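Local coordinates for protein AT5g51070/K3K7_27 (Arabidopsis thaliana, PDB 5GKM) that probably acts as an ATP-dependent chaperone of the Clp family, represented here by its N-terminal domain, at residues I15-F20 with L40-E45; K23-L28 with T35-L40; K100-A105 with F128-G133. All coordinates share one frame; numbering follows the deposited sequence. Where two conformers were deposited one is given.

From the N terminus, helix 12-27 runs into a short non-helical connection and then into helix 35-45, which turns back against it. Contact 2 closes the shorter loop, where the end of the first helix meets the start of the second; contact 1 lies further from the turn, on the same two helices, and its longer loop encloses that of contact 2. Leu40 lies in the segments of both but packs against helix 12-27 only in contact 2. Contact 3 follows in series and closes a separate loop, bringing helix 97-112 against the end of helix 120-130. The two regions meet directly: Thr35 hydrogen-bonds to Asp131, Leu38 packs on Val102 and Phe103, and Ile18 also reaches Phe103.

Contact 1. Residues I15-F20 with L40-E45; sequences IRAIIF and LGLIAE
Ala17 and Gly41 meet where helix 12-27 and helix 35-45 cross most closely. The axes of the two segments pass within 7.4 Å, at 125° between their N-to-C directions. Because Gly41 carries no side chain, backbone can approach backbone: its CA lies 3.6 Å from Ala17 O in a CA-H...O contact, and Phe20 CB closes over the same glycine. On the inner side of this crossing, Ala17 CB is set between Leu42 CD2, at 3.8 Å, and Glu45 CB, at 3.9 Å. Leu42 starts out away from helix 12-27 and only the end of its side chain returns to it, while it also packs on Pro120, Ile123 and Leu127 of helix 120-130.

Toward the partly exposed margin the fit becomes looser. The Phe20 ring turns an edge to Glu45 N, with CD2 4.0 Å away, and the same CD2 touches Ala44 CB obliquely. Beside it, the Arg16 chain leaves with CG opposite the backbone N (chi1 -177°), and its CD touches Glu45 CG at 4.0 Å. The two side chains cross at about a right angle, yet guanidinium and carboxylate end nearly coplanar, 18° apart. Their salt bridge, Arg16 NH1 to Glu45 OE2, is long at 3.6 Å.

Stronger ionic partners lie at the start of helix 12-27: Glu12 for Arg16 and Arg13 for Glu45. The carboxylate of Glu45 thus faces two arginines, which would probably keep it ionised, and the charges border an apolar, glycine-mediated helix crossing.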
ATOM      1  N   ILE A  15      -6.240  -7.507   4.493  1.00 12.74           N
ATOM      2  CA  ILE A  15      -6.647  -8.234   3.312  1.00 13.90           C
ATOM      3  C   ILE A  15      -7.496  -7.333   2.421  1.00 13.24           C
ATOM      4  O   ILE A  15      -7.341  -7.358   1.265  1.00 12.45           O
ATOM      5  CB  ILE A  15      -7.431  -9.514   3.666  1.00 15.57           C
ATOM      6  CG1 ILE A  15      -6.567 -10.486   4.441  1.00 17.38           C
ATOM      7  CG2 ILE A  15      -8.041 -10.155   2.433  1.00 16.81           C
ATOM      8  CD1 ILE A  15      -5.590 -11.141   3.582  1.00 21.66           C
ATOM      9  N   ARG A  16      -8.355  -6.537   3.025  1.00 12.25           N
ATOM     10  CA  ARG A  16      -9.171  -5.647   2.258  1.00 13.46           C
ATOM     11  C   ARG A  16      -8.326  -4.607   1.528  1.00 12.40           C
ATOM     12  O   ARG A  16      -8.534  -4.331   0.401  1.00 12.73           O
ATOM     13  CB  ARG A  16     -10.232  -5.009   3.137  1.00 17.10           C
ATOM     14  CG  ARG A  16     -11.216  -4.109   2.456  1.00 20.93           C
ATOM     15  CD  ARG A  16     -12.162  -3.533   3.505  1.00 25.64           C
ATOM     16  NE  ARG A  16     -12.878  -4.559   4.210  1.00 30.48           N
ATOM     17  CZ  ARG A  16     -12.869  -4.673   5.514  1.00 34.65           C
ATOM     18  NH1 ARG A  16     -12.126  -3.852   6.256  1.00 33.10           N
ATOM     19  NH2 ARG A  16     -13.572  -5.620   6.060  1.00 38.15           N
ATOM     20  N   ALA A  17      -7.335  -4.075   2.207  1.00 11.31           N
ATOM     21  CA  ALA A  17      -6.464  -3.123   1.571  1.00 11.48           C
ATOM     22  C   ALA A  17      -5.726  -3.728   0.381  1.00 11.51           C
ATOM     23  O   ALA A  17      -5.480  -3.099  -0.588  1.00 11.31           O
ATOM     24  CB  ALA A  17      -5.437  -2.573   2.580  1.00 11.21           C
ATOM     25  N   ILE A  18      -5.325  -4.961   0.569  1.00 12.13           N
ATOM     26  CA  ILE A  18      -4.655  -5.671  -0.519  1.00 11.90           C
ATOM     27  C   ILE A  18      -5.560  -5.908  -1.753  1.00 11.84           C
ATOM     28  O   ILE A  18      -5.191  -5.644  -2.844  1.00 12.40           O
ATOM     29  CB  ILE A  18      -4.042  -6.986  -0.019  1.00 12.12           C
ATOM     30  CG1 ILE A  18      -2.944  -6.659   0.959  1.00 12.31           C
ATOM     31  CG2 ILE A  18      -3.511  -7.819  -1.161  1.00 13.64           C
ATOM     32  CD1 ILE A  18      -2.425  -7.850   1.680  1.00 14.43           C
ATOM     33  N   ILE A  19      -6.766  -6.350  -1.481  1.00 12.25           N
ATOM     34  CA  ILE A  19      -7.745  -6.487  -2.552  1.00 13.06           C
ATOM     35  C   ILE A  19      -8.023  -5.129  -3.216  1.00 12.13           C
ATOM     36  O   ILE A  19      -8.163  -5.037  -4.401  1.00 14.00           O
ATOM     37  CB  ILE A  19      -9.036  -7.108  -1.995  1.00 15.10           C
ATOM     38  CG1 ILE A  19      -8.776  -8.558  -1.646  1.00 15.11           C
ATOM     39  CG2 ILE A  19     -10.172  -7.000  -2.975  1.00 17.66           C
ATOM     40  CD1 ILE A  19      -9.802  -9.190  -0.754  1.00 17.17           C
ATOM     41  N   PHE A  20      -8.137  -4.086  -2.417  1.00 11.95           N
ATOM     42  CA  PHE A  20      -8.389  -2.771  -2.969  1.00 12.18           C
ATOM     43  C   PHE A  20      -7.217  -2.368  -3.814  1.00 12.84           C
ATOM     44  O   PHE A  20      -7.375  -1.659  -4.702  1.00 13.50           O
ATOM     45  CB  PHE A  20      -8.702  -1.691  -1.930  1.00 11.80           C
ATOM     46  CG  PHE A  20      -9.989  -1.889  -1.192  1.00 12.08           C
ATOM     47  CD1 PHE A  20     -10.944  -2.743  -1.644  1.00 12.42           C
ATOM     48  CD2 PHE A  20     -10.256  -1.168  -0.068  1.00 13.26           C
ATOM     49  CE1 PHE A  20     -12.120  -2.918  -0.947  1.00 12.56           C
ATOM     50  CE2 PHE A  20     -11.434  -1.306   0.618  1.00 13.13           C
ATOM     51  CZ  PHE A  20     -12.367  -2.198   0.189  1.00 13.34           C
ATOM     52  N   LEU A  40      -2.604   3.233  -2.646  1.00 11.35           N
ATOM     53  CA  LEU A  40      -3.993   3.534  -2.892  1.00 12.45           C
ATOM     54  C   LEU A  40      -4.950   2.600  -2.135  1.00 11.86           C
ATOM     55  O   LEU A  40      -5.882   3.029  -1.592  1.00 11.08           O
ATOM     56  CB  LEU A  40      -4.327   3.533  -4.379  1.00 12.97           C
ATOM     57  CG  LEU A  40      -3.648   4.582  -5.246  1.00 13.62           C
ATOM     58  CD1 LEU A  40      -4.058   4.459  -6.709  1.00 15.02           C
ATOM     59  CD2 LEU A  40      -3.972   5.982  -4.773  1.00 14.75           C
ATOM     60  N   GLY A  41      -4.635   1.319  -2.109  1.00 10.97           N
ATOM     61  CA  GLY A  41      -5.454   0.398  -1.383  1.00 10.77           C
ATOM     62  C   GLY A  41      -5.531   0.665   0.107  1.00 10.75           C
ATOM     63  O   GLY A  41      -6.529   0.530   0.701  1.00 11.02           O
ATOM     64  N   LEU A  42      -4.394   1.027   0.672  1.00 11.16           N
ATOM     65  CA  LEU A  42      -4.362   1.386   2.073  1.00 11.89           C
ATOM     66  C   LEU A  42      -5.150   2.626   2.382  1.00 11.56           C
ATOM     67  O   LEU A  42      -5.804   2.681   3.350  1.00 13.07           O
ATOM     68  CB  LEU A  42      -2.921   1.593   2.557  1.00 12.03           C
ATOM     69  CG  LEU A  42      -2.042   0.333   2.602  1.00 12.07           C
ATOM     70  CD1 LEU A  42      -0.587   0.739   2.707  1.00 14.40           C
ATOM     71  CD2 LEU A  42      -2.392  -0.636   3.704  1.00 13.12           C
ATOM     72  N   ILE A  43      -5.027   3.607   1.524  1.00 12.16           N
ATOM     73  CA  ILE A  43      -5.822   4.823   1.656  1.00 13.29           C
ATOM     74  C   ILE A  43      -7.316   4.547   1.518  1.00 13.12           C
ATOM     75  O   ILE A  43      -8.080   5.005   2.297  1.00 14.89           O
ATOM     76  CB  ILE A  43      -5.373   5.930   0.667  1.00 12.34           C
ATOM     77  CG1 ILE A  43      -3.945   6.375   1.002  1.00 13.12           C
ATOM     78  CG2 ILE A  43      -6.306   7.125   0.702  1.00 14.54           C
ATOM     79  CD1 ILE A  43      -3.281   7.167  -0.063  1.00 13.72           C
ATOM     80  N   ALA A  44      -7.656   3.730   0.550  1.00 12.69           N
ATOM     81  CA  ALA A  44      -9.046   3.407   0.365  1.00 13.86           C
ATOM     82  C   ALA A  44      -9.656   2.662   1.563  1.00 13.84           C
ATOM     83  O   ALA A  44     -10.808   2.770   1.847  1.00 16.19           O
ATOM     84  CB  ALA A  44      -9.247   2.620  -0.911  1.00 13.82           C
ATOM     85  N   GLU A  45      -8.882   1.797   2.163  1.00 13.60           N
ATOM     86  CA  GLU A  45      -9.353   1.005   3.264  1.00 13.58           C
ATOM     87  C   GLU A  45      -9.544   1.779   4.576  1.00 14.76           C
ATOM     88  O   GLU A  45     -10.413   1.471   5.338  1.00 15.53           O
ATOM     89  CB  GLU A  45      -8.470  -0.232   3.437  1.00 13.20           C
ATOM     90  CG  GLU A  45      -8.956  -1.271   4.429  1.00 14.47           C
ATOM     91  CD  GLU A  45      -8.743  -0.866   5.866  1.00 16.06           C
ATOM     92  OE1 GLU A  45      -7.814  -0.137   6.151  1.00 15.62           O
ATOM     93  OE2 GLU A  45      -9.515  -1.350   6.660  1.00 18.79           O
TER

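Contact 2. Residues K23-L28 with T35-L40; sequences KEAKSL and TQHLLL
Glu24 OE1 forms a salt bridge with NE of Arg63 from helix 59-71 and lies beside Leu40 CD1, 4.0 Å away. Bending of the glutamate chain at chi2 (-69°) carries its carboxylate past the leucine and on to the arginine. Its aliphatic part does the packing: CG lies 3.8 Å from Leu40 CB, and the two side chains cross at about a right angle. The CD1 methyl of Leu40 also meets Leu28 CD1 at 4.0 Å.

Around His37 the packing is organised by the imidazole. Ala25 CB stands over one face, 4.0 Å from the ring centroid and 22° off the normal, in a CH-pi contact with CG as its nearest ring atom. Gln36 CG from the histidine's own helix covers the opposite face toward the rim. Leu28 comes in at the edge, placing CD1 3.6 Å from His37 CD2. The ring is thus sandwiched between aliphatic groups and abutted at one edge. Its rotation is fixed by a hydrogen bond between ND1 and the backbone N of Tyr34, just before helix 35-45.

The axes of helical segments 23-27 and 35-40 pass within 8.8 Å, at 118° between their N-to-C directions, and the side chains fill the interval. The contact joins the first two helices of the Clp N-terminal domain near their connecting loop, and Leu28 backs it onto Val66 and Trp67 of helix 59-71. Since a backbone N-H supplies the bond at ND1, that nitrogen acts as acceptor and a neutral ring would probably carry its proton on NE2, while the nearby guanidinium of Arg63 probably keeps buried Glu24 ionised.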
ATOM      1  N   LYS A  23      -7.855  -3.640  -7.187  1.00 12.36           N
ATOM      2  CA  LYS A  23      -8.860  -2.836  -7.839  1.00 14.69           C
ATOM      3  C   LYS A  23      -8.340  -1.505  -8.307  1.00 14.31           C
ATOM      4  O   LYS A  23      -8.671  -1.072  -9.352  1.00 15.48           O
ATOM      5  CB  LYS A  23     -10.020  -2.553  -6.930  1.00 16.88           C
ATOM      6  CG  LYS A  23     -10.681  -3.771  -6.406  1.00 18.38           C
ATOM      7  CD  LYS A  23     -11.384  -4.580  -7.466  1.00 21.61           C
ATOM      8  CE  LYS A  23     -12.271  -3.772  -8.408  1.00 23.76           C
ATOM      9  NZ  LYS A  23     -13.265  -2.910  -7.743  1.00 24.37           N
ATOM     10  N   GLU A  24      -7.549  -0.844  -7.483  1.00 13.23           N
ATOM     11  CA  GLU A  24      -7.009   0.437  -7.852  1.00 12.75           C
ATOM     12  C   GLU A  24      -6.085   0.377  -9.054  1.00 13.01           C
ATOM     13  O   GLU A  24      -6.101   1.226  -9.877  1.00 14.71           O
ATOM     14  CB  GLU A  24      -6.306   1.118  -6.692  1.00 13.55           C
ATOM     15  CG  GLU A  24      -7.241   1.459  -5.552  1.00 14.37           C
ATOM     16  CD  GLU A  24      -8.238   2.563  -5.857  1.00 16.91           C
ATOM     17  OE1 GLU A  24      -7.914   3.530  -6.468  1.00 16.83           O
ATOM     18  OE2 GLU A  24      -9.358   2.429  -5.443  1.00 23.37           O
ATOM     19  N   ALA A  25      -5.269  -0.658  -9.076  1.00 13.53           N
ATOM     20  CA  ALA A  25      -4.365  -0.864 -10.177  1.00 13.75           C
ATOM     21  C   ALA A  25      -5.151  -1.117 -11.447  1.00 16.56           C
ATOM     22  O   ALA A  25      -4.847  -0.570 -12.455  1.00 14.76           O
ATOM     23  CB  ALA A  25      -3.397  -2.017  -9.895  1.00 14.62           C
ATOM     24  N   LYS A  26      -6.174  -1.935 -11.336  1.00 15.00           N
ATOM     25  CA  LYS A  26      -6.981  -2.235 -12.512  1.00 18.25           C
ATOM     26  C   LYS A  26      -7.625  -0.984 -13.044  1.00 17.75           C
ATOM     27  O   LYS A  26      -7.650  -0.746 -14.214  1.00 17.81           O
ATOM     28  CB  LYS A  26      -8.072  -3.239 -12.158  1.00 19.53           C
ATOM     29  CG  LYS A  26      -8.831  -3.778 -13.347  1.00 24.11           C
ATOM     30  CD  LYS A  26      -7.955  -4.613 -14.250  1.00 28.17           C
ATOM     31  CE  LYS A  26      -8.635  -5.006 -15.566  1.00 30.09           C
ATOM     32  NZ  LYS A  26      -7.675  -5.404 -16.617  1.00 30.00           N
ATOM     33  N   SER A  27      -8.160  -0.200 -12.136  1.00 16.86           N
ATOM     34  CA  SER A  27      -8.764   1.132 -12.639  0.63 19.59           C
ATOM     35  C   SER A  27      -7.871   2.112 -13.515  1.00 18.71           C
ATOM     36  O   SER A  27      -8.259   2.877 -14.311  1.00 20.21           O
ATOM     37  CB  SER A  27      -9.407   1.882 -11.489  0.63 23.32           C
ATOM     38  OG  SER A  27      -8.446   2.323 -10.527  0.63 30.02           O
ATOM     39  N   LEU A  28      -6.599   1.940 -13.180  1.00 17.32           N
ATOM     40  CA  LEU A  28      -5.561   2.719 -13.810  1.00 18.33           C
ATOM     41  C   LEU A  28      -5.090   2.076 -15.094  1.00 18.13           C
ATOM     42  O   LEU A  28      -4.215   2.579 -15.725  1.00 20.20           O
ATOM     43  CB  LEU A  28      -4.388   3.006 -12.894  1.00 16.79           C
ATOM     44  CG  LEU A  28      -4.726   3.897 -11.743  1.00 16.91           C
ATOM     45  CD1 LEU A  28      -3.745   3.719 -10.601  1.00 16.31           C
ATOM     46  CD2 LEU A  28      -4.836   5.329 -12.134  1.00 17.99           C
ATOM     47  N   THR A  35       3.836  -0.541  -5.900  1.00 12.77           N
ATOM     48  CA  THR A  35       3.699  -0.031  -4.558  1.00 13.03           C
ATOM     49  C   THR A  35       2.828   1.198  -4.440  1.00 13.29           C
ATOM     50  O   THR A  35       2.264   1.419  -3.440  1.00 12.25           O
ATOM     51  CB  THR A  35       5.033   0.127  -3.815  1.00 12.63           C
ATOM     52  OG1 THR A  35       5.929   0.903  -4.576  1.00 13.55           O
ATOM     53  CG2 THR A  35       5.587  -1.205  -3.576  1.00 14.06           C
ATOM     54  N   GLN A  36       2.796   2.006  -5.482  1.00 13.45           N
ATOM     55  CA  GLN A  36       1.876   3.133  -5.467  1.00 13.33           C
ATOM     56  C   GLN A  36       0.395   2.675  -5.437  1.00 12.76           C
ATOM     57  O   GLN A  36      -0.437   3.337  -4.949  1.00 13.35           O
ATOM     58  CB  GLN A  36       2.140   4.131  -6.606  1.00 15.11           C
ATOM     59  CG  GLN A  36       1.783   3.636  -7.996  1.00 16.58           C
ATOM     60  CD  GLN A  36       2.892   2.871  -8.672  1.00 16.05           C
ATOM     61  OE1 GLN A  36       3.786   2.373  -8.055  1.00 15.18           O
ATOM     62  NE2 GLN A  36       2.810   2.814  -9.974  1.00 15.98           N
ATOM     63  N   HIS A  37       0.130   1.543  -6.050  1.00 13.01           N
ATOM     64  CA  HIS A  37      -1.179   0.964  -5.993  1.00 13.31           C
ATOM     65  C   HIS A  37      -1.548   0.435  -4.634  1.00 11.98           C
ATOM     66  O   HIS A  37      -2.650   0.509  -4.213  1.00 12.07           O
ATOM     67  CB  HIS A  37      -1.386  -0.070  -7.087  1.00 14.40           C
ATOM     68  CG  HIS A  37      -0.903   0.389  -8.422  1.00 14.24           C
ATOM     69  ND1 HIS A  37       0.012  -0.279  -9.143  1.00 15.89           N
ATOM     70  CD2 HIS A  37      -1.232   1.513  -9.151  1.00 15.87           C
ATOM     71  CE1 HIS A  37       0.252   0.391 -10.263  1.00 15.76           C
ATOM     72  NE2 HIS A  37      -0.520   1.482 -10.273  1.00 15.93           N
ATOM     73  N   LEU A  38      -0.562  -0.155  -3.991  1.00 11.94           N
ATOM     74  CA  LEU A  38      -0.745  -0.588  -2.623  1.00 11.77           C
ATOM     75  C   LEU A  38      -1.059   0.626  -1.717  1.00 10.85           C
ATOM     76  O   LEU A  38      -1.853   0.545  -0.856  1.00 11.21           O
ATOM     77  CB  LEU A  38       0.508  -1.308  -2.138  1.00 12.17           C
ATOM     78  CG  LEU A  38       0.407  -1.811  -0.710  1.00 11.79           C
ATOM     79  CD1 LEU A  38      -0.771  -2.762  -0.490  1.00 14.20           C
ATOM     80  CD2 LEU A  38       1.711  -2.455  -0.301  1.00 12.65           C
ATOM     81  N   LEU A  39      -0.403   1.721  -2.003  1.00 11.58           N
ATOM     82  CA  LEU A  39      -0.675   2.916  -1.241  1.00 11.57           C
ATOM     83  C   LEU A  39      -2.125   3.319  -1.421  1.00 10.87           C
ATOM     84  O   LEU A  39      -2.766   3.635  -0.490  1.00 11.48           O
ATOM     85  CB  LEU A  39       0.260   4.057  -1.660  1.00 11.44           C
ATOM     86  CG  LEU A  39      -0.016   5.406  -1.024  1.00 12.76           C
ATOM     87  CD1 LEU A  39       0.135   5.378   0.487  1.00 12.10           C
ATOM     88  CD2 LEU A  39       0.920   6.427  -1.629  1.00 13.35           C
ATOM     89  N   LEU A  40      -2.604   3.233  -2.646  1.00 11.35           N
ATOM     90  CA  LEU A  40      -3.993   3.534  -2.892  1.00 12.45           C
ATOM     91  C   LEU A  40      -4.950   2.600  -2.135  1.00 11.86           C
ATOM     92  O   LEU A  40      -5.882   3.029  -1.592  1.00 11.08           O
ATOM     93  CB  LEU A  40      -4.327   3.533  -4.379  1.00 12.97           C
ATOM     94  CG  LEU A  40      -3.648   4.582  -5.246  1.00 13.62           C
ATOM     95  CD1 LEU A  40      -4.058   4.459  -6.709  1.00 15.02           C
ATOM     96  CD2 LEU A  40      -3.972   5.982  -4.773  1.00 14.75           C
TER

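Contact 3. Residues K100-A105 with F128-G133; sequences KRVFEA and FTVDDG
With CG placed opposite the backbone N (chi1 178°) and the chain extended as far as NE, Arg101 lays its guanidinium across Val130. Val130 O sits over the centre of one face, 3.3 Å above the plane; NE is also 3.3 Å from Val130 O, but the angle is too poor for a hydrogen bond. At Val130, chi1 of -54° sets CG2 between the backbone N and the carbonyl carbon, directed at helix 97-112, where it meets Ala105 CB at 3.7 Å and Val102 CG2 at 4.0 Å. Asp131 CB comes alongside Val102 CG2 as well.

Beyond Val130 the chain leaves helix 120-130 in an Asx turn. Asp131 OD1 accepts from Gly133 N at 2.9 Å, the N-H approaching from above the carboxylate plane, and Gly133 is the N-cap of helix 134-142. The other oxygen, OD2, is hydrogen-bonded to both Ala135 N and Thr35 OG1.

Val102 stands at a junction of three helices: from helix 97-112 it touches, besides Val130, Ile123 and Leu127 of helix 120-130, and Thr35 and Leu38 of helix 35-45. Asp131 adds helix 134-142 through Ala135.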
ATOM      1  N   LYS A 100       5.788  -7.303  -3.214  1.00 12.19           N
ATOM      2  CA  LYS A 100       6.010  -8.482  -2.425  1.00 13.76           C
ATOM      3  C   LYS A 100       7.037  -8.231  -1.307  1.00 13.91           C
ATOM      4  O   LYS A 100       6.982  -8.805  -0.267  1.00 15.29           O
ATOM      5  CB  LYS A 100       6.443  -9.660  -3.297  1.00 15.66           C
ATOM      6  CG  LYS A 100       5.342 -10.168  -4.221  1.00 16.64           C
ATOM      7  CD  LYS A 100       5.873 -11.297  -5.108  1.00 20.81           C
ATOM      8  CE  LYS A 100       4.906 -11.871  -6.112  1.00 27.63           C
ATOM      9  NZ  LYS A 100       3.765 -12.539  -5.446  1.00 31.89           N
ATOM     10  N   ARG A 101       7.994  -7.416  -1.622  1.00 13.46           N
ATOM     11  CA  ARG A 101       9.006  -7.061  -0.667  1.00 15.07           C
ATOM     12  C   ARG A 101       8.346  -6.336   0.494  1.00 13.36           C
ATOM     13  O   ARG A 101       8.644  -6.576   1.600  1.00 14.15           O
ATOM     14  CB  ARG A 101      10.064  -6.209  -1.319  1.00 17.34           C
ATOM     15  CG  ARG A 101      11.128  -5.751  -0.380  1.00 23.27           C
ATOM     16  CD  ARG A 101      12.368  -5.209  -1.064  1.00 29.62           C
ATOM     17  NE  ARG A 101      13.166  -4.456  -0.081  1.00 37.12           N
ATOM     18  CZ  ARG A 101      14.140  -3.590  -0.337  1.00 42.10           C
ATOM     19  NH1 ARG A 101      14.535  -3.345  -1.557  1.00 52.37           N
ATOM     20  NH2 ARG A 101      14.732  -2.955   0.649  1.00 46.18           N
ATOM     21  N   VAL A 102       7.419  -5.454   0.171  1.00 12.96           N
ATOM     22  CA  VAL A 102       6.727  -4.744   1.210  1.00 11.83           C
ATOM     23  C   VAL A 102       5.937  -5.679   2.127  1.00 12.28           C
ATOM     24  O   VAL A 102       5.908  -5.513   3.310  1.00 13.08           O
ATOM     25  CB  VAL A 102       5.817  -3.647   0.594  1.00 12.29           C
ATOM     26  CG1 VAL A 102       4.802  -3.117   1.591  1.00 12.88           C
ATOM     27  CG2 VAL A 102       6.675  -2.532   0.043  1.00 14.46           C
ATOM     28  N   PHE A 103       5.273  -6.638   1.532  1.00 12.38           N
ATOM     29  CA  PHE A 103       4.473  -7.530   2.297  1.00 13.06           C
ATOM     30  C   PHE A 103       5.389  -8.313   3.238  1.00 13.41           C
ATOM     31  O   PHE A 103       5.043  -8.576   4.315  1.00 13.17           O
ATOM     32  CB  PHE A 103       3.715  -8.549   1.420  1.00 13.87           C
ATOM     33  CG  PHE A 103       2.602  -7.974   0.600  1.00 13.23           C
ATOM     34  CD1 PHE A 103       1.966  -6.860   0.974  1.00 12.23           C
ATOM     35  CD2 PHE A 103       2.196  -8.590  -0.536  1.00 14.20           C
ATOM     36  CE1 PHE A 103       0.955  -6.316   0.229  1.00 14.41           C
ATOM     37  CE2 PHE A 103       1.169  -8.065  -1.287  1.00 13.78           C
ATOM     38  CZ  PHE A 103       0.543  -6.927  -0.884  1.00 13.15           C
ATOM     39  N   GLU A 104       6.543  -8.730   2.725  1.00 13.02           N
ATOM     40  CA  GLU A 104       7.488  -9.489   3.559  1.00 14.42           C
ATOM     41  C   GLU A 104       7.990  -8.620   4.694  1.00 12.87           C
ATOM     42  O   GLU A 104       8.077  -9.063   5.776  1.00 14.08           O
ATOM     43  CB  GLU A 104       8.662 -10.122   2.773  1.00 17.97           C
ATOM     44  CG  GLU A 104       9.744 -10.768   3.654  1.00 22.26           C
ATOM     45  CD  GLU A 104       9.288 -11.949   4.535  1.00 26.53           C
ATOM     46  OE1 GLU A 104       8.253 -12.536   4.287  1.00 30.41           O
ATOM     47  OE2 GLU A 104      10.010 -12.308   5.489  1.00 35.25           O
ATOM     48  N   ALA A 105       8.239  -7.364   4.400  1.00 12.66           N
ATOM     49  CA  ALA A 105       8.661  -6.458   5.465  1.00 13.20           C
ATOM     50  C   ALA A 105       7.588  -6.308   6.537  1.00 13.11           C
ATOM     51  O   ALA A 105       7.872  -6.193   7.659  1.00 13.04           O
ATOM     52  CB  ALA A 105       9.031  -5.091   4.929  1.00 13.42           C
ATOM     53  N   PHE A 128       6.703   2.302   3.541  1.00 13.18           N
ATOM     54  CA  PHE A 128       7.406   3.548   3.699  1.00 14.44           C
ATOM     55  C   PHE A 128       8.860   3.345   4.093  1.00 15.67           C
ATOM     56  O   PHE A 128       9.497   4.291   4.420  1.00 18.91           O
ATOM     57  CB  PHE A 128       6.713   4.443   4.743  1.00 14.83           C
ATOM     58  CG  PHE A 128       5.291   4.796   4.392  1.00 14.66           C
ATOM     59  CD1 PHE A 128       4.927   4.889   3.081  1.00 15.03           C
ATOM     60  CD2 PHE A 128       4.327   5.038   5.359  1.00 15.68           C
ATOM     61  CE1 PHE A 128       3.652   5.183   2.727  1.00 16.82           C
ATOM     62  CE2 PHE A 128       3.021   5.337   5.007  1.00 16.03           C
ATOM     63  CZ  PHE A 128       2.700   5.383   3.692  1.00 16.74           C
ATOM     64  N   THR A 129       9.301   2.099   4.167  1.00 14.03           N
ATOM     65  CA  THR A 129      10.693   1.798   4.447  1.00 14.41           C
ATOM     66  C   THR A 129      11.422   0.943   3.441  1.00 16.25           C
ATOM     67  O   THR A 129      12.602   1.018   3.382  1.00 18.25           O
ATOM     68  CB  THR A 129      10.894   1.194   5.824  1.00 14.72           C
ATOM     69  OG1 THR A 129      10.133   0.016   5.952  1.00 14.92           O
ATOM     70  CG2 THR A 129      10.491   2.150   6.921  1.00 14.73           C
ATOM     71  N   VAL A 130      10.737   0.099   2.708  1.00 15.33           N
ATOM     72  CA  VAL A 130      11.412  -0.817   1.796  1.00 16.51           C
ATOM     73  C   VAL A 130      11.001  -0.808   0.328  1.00 18.51           C
ATOM     74  O   VAL A 130      11.365  -1.706  -0.393  1.00 20.16           O
ATOM     75  CB  VAL A 130      11.373  -2.277   2.299  1.00 17.91           C
ATOM     76  CG1 VAL A 130      11.913  -2.356   3.697  1.00 19.83           C
ATOM     77  CG2 VAL A 130       9.991  -2.864   2.186  1.00 16.90           C
ATOM     78  N   ASP A 131      10.237   0.190  -0.090  1.00 17.92           N
ATOM     79  CA  ASP A 131       9.778   0.213  -1.471  1.00 20.04           C
ATOM     80  C   ASP A 131      10.762   0.857  -2.472  1.00 20.75           C
ATOM     81  O   ASP A 131      11.845   1.151  -2.107  1.00 22.61           O
ATOM     82  CB  ASP A 131       8.328   0.717  -1.639  1.00 22.06           C
ATOM     83  CG  ASP A 131       8.236   2.170  -2.088  1.00 19.40           C
ATOM     84  OD1 ASP A 131       9.137   2.882  -1.714  1.00 22.17           O
ATOM     85  OD2 ASP A 131       7.276   2.571  -2.734  1.00 15.94           O
ATOM     86  N   ASP A 132      10.324   1.009  -3.711  1.00 21.05           N
ATOM     87  CA  ASP A 132      11.185   1.441  -4.847  1.00 22.56           C
ATOM     88  C   ASP A 132      11.224   2.938  -5.046  1.00 23.53           C
ATOM     89  O   ASP A 132      11.807   3.416  -5.982  1.00 21.88           O
ATOM     90  CB  ASP A 132      10.848   0.745  -6.175  1.00 24.00           C
ATOM     91  CG  ASP A 132       9.475   1.077  -6.695  1.00 24.68           C
ATOM     92  OD1 ASP A 132       8.793   1.815  -6.035  1.00 21.82           O
ATOM     93  OD2 ASP A 132       9.107   0.582  -7.770  1.00 24.66           O
ATOM     94  N   GLY A 133      10.653   3.658  -4.110  1.00 18.94           N
ATOM     95  CA  GLY A 133      10.505   5.074  -4.165  1.00 20.48           C
ATOM     96  C   GLY A 133       9.168   5.549  -4.683  1.00 18.66           C
ATOM     97  O   GLY A 133       8.872   6.689  -4.629  1.00 21.10           O
TER